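Local coordinates for protein succinate-semialdehyde dehydrogenase (PDB 4OGD) that catalyses the NADP+-dependent oxidation of succinic semialdehyde to succinate, as a member of the aldehyde dehydrogenase family, at residues 69-73 against 74-78; 305-308 against 309-312. All coordinates share one frame; numbering follows the deposited sequence.

Contact 1. Residues 69-73 against 74-78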
loop_
_atom_site.group_PDB
_atom_site.type_symbol
_atom_site.label_atom_id
_atom_site.label_comp_id
_atom_site.label_asym_id
_atom_site.label_seq_id
_atom_site.Cartn_x
_atom_site.Cartn_y
_atom_site.Cartn_z
ATOM N N ILE A 69 -17.471 27.543 -8.964
ATOM C CA ILE A 69 -16.327 27.104 -9.757
ATOM C C ILE A 69 -16.507 25.638 -10.148
ATOM O O ILE A 69 -16.270 25.250 -11.296
ATOM C CB ILE A 69 -15.011 27.295 -8.983
ATOM C CG1 ILE A 69 -14.612 28.772 -9.008
ATOM C CG2 ILE A 69 -13.897 26.437 -9.578
ATOM C CD1 ILE A 69 -13.430 29.102 -8.122
ATOM N N MET A 70 -16.969 24.832 -9.202
ATOM C CA MET A 70 -17.182 23.415 -9.489
ATOM C C MET A 70 -18.341 23.182 -10.466
ATOM O O MET A 70 -18.224 22.389 -11.404
ATOM C CB MET A 70 -17.385 22.632 -8.199
ATOM C CG MET A 70 -16.140 22.566 -7.355
ATOM S SD MET A 70 -16.349 21.426 -5.976
ATOM C CE MET A 70 -16.813 22.549 -4.663
ATOM N N THR A 71 -19.448 23.888 -10.258
ATOM C CA THR A 71 -20.589 23.797 -11.172
ATOM C C THR A 71 -20.209 24.208 -12.599
ATOM O O THR A 71 -20.550 23.523 -13.573
ATOM C CB THR A 71 -21.751 24.673 -10.678
ATOM O OG1 THR A 71 -22.243 24.161 -9.431
ATOM C CG2 THR A 71 -22.884 24.697 -11.716
ATOM N N LYS A 72 -19.500 25.325 -12.728
ATOM C CA LYS A 72 -19.086 25.789 -14.048
ATOM C C LYS A 72 -18.066 24.873 -14.735
ATOM O O LYS A 72 -18.033 24.801 -15.962
ATOM C CB LYS A 72 -18.610 27.251 -13.996
ATOM C CG LYS A 72 -19.715 28.250 -13.588
ATOM C CD LYS A 72 -20.822 28.339 -14.641
ATOM C CE LYS A 72 -22.055 29.103 -14.136
ATOM N NZ LYS A 72 -21.786 30.558 -13.890
ATOM N N ASP A 73 -17.257 24.156 -13.954
ATOM C CA ASP A 73 -16.281 23.212 -14.517
ATOM C C ASP A 73 -16.950 21.925 -15.000
ATOM O O ASP A 73 -16.773 21.497 -16.150
ATOM C CB ASP A 73 -15.221 22.816 -13.468
ATOM C CG ASP A 73 -13.960 23.687 -13.515
ATOM O OD1 ASP A 73 -13.829 24.588 -14.375
ATOM O OD2 ASP A 73 -13.074 23.443 -12.671
ATOM N N MET A 74 -17.711 21.294 -14.119
ATOM C CA MET A 74 -18.151 19.932 -14.409
ATOM C C MET A 74 -19.654 19.691 -14.324
ATOM O O MET A 74 -20.108 18.558 -14.488
ATOM C CB MET A 74 -17.352 18.918 -13.575
ATOM C CG MET A 74 -17.279 19.211 -12.084
ATOM S SD MET A 74 -18.838 18.973 -11.234
ATOM C CE MET A 74 -19.112 17.223 -11.557
ATOM N N GLY A 75 -20.421 20.750 -14.074
ATOM C CA GLY A 75 -21.865 20.703 -14.244
ATOM C C GLY A 75 -22.750 20.378 -13.059
ATOM O O GLY A 75 -23.973 20.439 -13.193
ATOM N N LYS A 76 -22.173 20.012 -11.915
ATOM C CA LYS A 76 -23.007 19.537 -10.816
ATOM C C LYS A 76 -23.888 20.636 -10.261
ATOM O O LYS A 76 -23.557 21.818 -10.368
ATOM C CB LYS A 76 -22.193 18.891 -9.690
ATOM C CG LYS A 76 -21.325 19.832 -8.870
ATOM C CD LYS A 76 -20.766 19.100 -7.644
ATOM C CE LYS A 76 -19.896 17.895 -8.027
ATOM N NZ LYS A 76 -19.586 17.013 -6.848
ATOM N N LEU A 77 -25.010 20.234 -9.674
ATOM C CA LEU A 77 -25.921 21.174 -9.029
ATOM C C LEU A 77 -25.144 22.076 -8.073
ATOM O O LEU A 77 -24.270 21.614 -7.339
ATOM C CB LEU A 77 -26.994 20.415 -8.256
ATOM C CG LEU A 77 -27.904 19.482 -9.050
ATOM C CD1 LEU A 77 -28.943 18.872 -8.121
ATOM C CD2 LEU A 77 -28.554 20.205 -10.219
ATOM N N PHE A 78 -25.424 23.372 -8.122
ATOM C CA PHE A 78 -24.784 24.328 -7.226
ATOM C C PHE A 78 -24.978 23.941 -5.758
ATOM O O PHE A 78 -24.069 24.101 -4.945
ATOM C CB PHE A 78 -25.352 25.726 -7.492
ATOM C CG PHE A 78 -24.809 26.805 -6.589
ATOM C CD1 PHE A 78 -23.521 27.303 -6.765
ATOM C CD2 PHE A 78 -25.606 27.354 -5.593
ATOM C CE1 PHE A 78 -23.028 28.321 -5.951
ATOM C CE2 PHE A 78 -25.119 28.375 -4.771
ATOM C CZ PHE A 78 -23.831 28.854 -4.951
#
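Helix 63-74 ends at a glycine in the C' position: Gly75 leaves helical geometry with positive phi, yet its N still reaches back to Thr71 O at 2.8 Å. That bond is bent, with an angle of 136° at the hydrogen, as expected where the chain is peeling away from the helix. One residue earlier the last turn remains regular, Met74 N meeting Met70 O at 3.0 Å.

Met74 is folded at all three side-chain torsions. CG sits between the backbone N and the carbonyl carbon (chi1 50°), and the bends that follow fold SD back alongside the last turn, 3.5 Å from Met70 O. Lys76 N points at the same SD from 3.6 Å, a weak hydrogen bond that gives this amide a sulfur acceptor.

The turn joins helix 63-74 to helix 78-103, for which Leu77 is the N-cap residue. Thr71 ties the two sides of the turn together through its hydroxyl: OG1 donates to Lys76 O at 2.8 Å, approaching 28° off the carbonyl plane. The methyl branch rests on the same oxygen, CG2 lying 3.2 Å from Lys76 O, so both branches of the threonine meet one carbonyl. OG1 also comes within 3.4 Å of Phe78 CA and lies at the edge of the Phe78 ring, near its plane. With CG of Phe78 anti to the backbone N, that ring is carried against Asp64, Ala67 and Glu68 of the preceding helix.

Two buried charged side chains lead out of the turn. Lys76 NZ forms a salt bridge with Glu84 and a hydrogen bond to Asn132 O, while the Asp73 carboxylate accepts from Thr5 and Ser163, one on each oxygen.

Contact 2. Residues 305-308 against 309-312; sequences LSSA and QAKA
Ser307 caps the start of helix 308-323 by presenting its hydroxyl to Ala310: OG accepts from Ala310 N at 3.0 Å, with an angle of 159° at the hydrogen. OG is placed there by a chi1 of 71°, between the backbone N and the carbonyl carbon, and it also lies 3.4 Å from Ala310 CB. The next amides turn to main-chain oxygens. Lys311 N donates to Ser307 O over a rather long 3.2 Å, and Ala312 N to Ala308 O at 2.9 Å.

Before the cap, Gln261 OE1 accepts from Ser306 N, and Leu305 has a backbone hydrogen bond with His340. Leu305 brings apolar cover to the first turn: its CD1 lies 3.8 Å from Lys311 CA, and its CB faces Ala310 CB at 4.4 Å. The polar ends on the helix look outward from this contact, Gln309 NE2 donating to Asp313 OD1 and the extended Lys311 reaching Phe341 O through a weak bond. A side-chain acceptor three residues ahead of the amide it satisfies, followed by i to i+4 backbone bonds, is the signature of a serine N-cap.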
loop_
_atom_site.group_PDB
_atom_site.type_symbol
_atom_site.label_atom_id
_atom_site.label_comp_id
_atom_site.label_asym_id
_atom_site.label_seq_id
_atom_site.Cartn_x
_atom_site.Cartn_y
_atom_site.Cartn_z
ATOM N N LEU A 305 -24.541 15.807 -17.453
ATOM C CA LEU A 305 -23.296 15.088 -17.196
ATOM C C LEU A 305 -22.097 15.990 -17.482
ATOM O O LEU A 305 -22.240 17.060 -18.082
ATOM C CB LEU A 305 -23.222 13.792 -18.007
ATOM C CG LEU A 305 -24.356 12.782 -17.810
ATOM C CD1 LEU A 305 -23.977 11.427 -18.414
ATOM C CD2 LEU A 305 -24.722 12.629 -16.349
ATOM N N SER A 306 -20.909 15.551 -17.076
ATOM C CA SER A 306 -19.740 16.430 -17.037
ATOM C C SER A 306 -19.075 16.745 -18.378
ATOM O O SER A 306 -18.286 17.691 -18.463
ATOM C CB SER A 306 -18.690 15.858 -16.084
ATOM O OG SER A 306 -18.196 14.632 -16.588
ATOM N N SER A 307 -19.369 15.964 -19.416
ATOM C CA SER A 307 -18.791 16.222 -20.735
ATOM C C SER A 307 -19.633 15.578 -21.827
ATOM O O SER A 307 -20.487 14.745 -21.549
ATOM C CB SER A 307 -17.351 15.702 -20.817
ATOM O OG SER A 307 -17.317 14.279 -20.847
ATOM N N ALA A 308 -19.381 15.955 -23.075
ATOM C CA ALA A 308 -20.087 15.337 -24.190
ATOM C C ALA A 308 -19.739 13.856 -24.274
ATOM O O ALA A 308 -20.607 13.025 -24.552
ATOM C CB ALA A 308 -19.742 16.040 -25.490
ATOM N N GLN A 309 -18.472 13.532 -24.028
ATOM C CA GLN A 309 -18.036 12.138 -24.059
ATOM C C GLN A 309 -18.706 11.319 -22.958
ATOM O O GLN A 309 -19.108 10.180 -23.189
ATOM C CB GLN A 309 -16.514 12.017 -23.960
ATOM C CG GLN A 309 -16.017 10.603 -24.242
ATOM C CD GLN A 309 -16.348 10.152 -25.655
ATOM O OE1 GLN A 309 -15.969 10.802 -26.629
ATOM N NE2 GLN A 309 -17.065 9.041 -25.773
ATOM N N ALA A 310 -18.826 11.894 -21.761
ATOM C CA ALA A 310 -19.488 11.193 -20.664
ATOM C C ALA A 310 -20.919 10.831 -21.052
ATOM O O ALA A 310 -21.375 9.706 -20.810
ATOM C CB ALA A 310 -19.465 12.039 -19.387
ATOM N N LYS A 311 -21.623 11.781 -21.660
ATOM C CA LYS A 311 -22.986 11.538 -22.123
ATOM C C LYS A 311 -23.028 10.444 -23.192
ATOM O O LYS A 311 -23.844 9.525 -23.116
ATOM C CB LYS A 311 -23.625 12.837 -22.640
ATOM C CG LYS A 311 -24.917 12.614 -23.437
ATOM C CD LYS A 311 -25.656 13.923 -23.689
ATOM C CE LYS A 311 -26.861 13.717 -24.613
ATOM N NZ LYS A 311 -27.676 14.972 -24.771
ATOM N N ALA A 312 -22.145 10.544 -24.183
ATOM C CA ALA A 312 -22.079 9.537 -25.240
ATOM C C ALA A 312 -21.833 8.146 -24.670
ATOM O O ALA A 312 -22.508 7.180 -25.047
ATOM C CB ALA A 312 -21.010 9.893 -26.257
#

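Followed from the N terminus, the chain first closes contact 1, a short turn between helix 63-74 and helix 78-103, and only much later contact 2, where the loop after helix 276-288 enters helix 308-323. The two are in series: neither nests in nor crosses the other, and each closes just a few residues. In space they are neighbours, with centres 14 Å apart, and they touch where Met74 O packs 3.4 Å from Ser306 CB. The C-terminal end of one helix therefore abuts the approach to another helix's N terminus, joining an early helical pair to the helix that leads into strand 327-330, outermost in this chain's seven-stranded sheet.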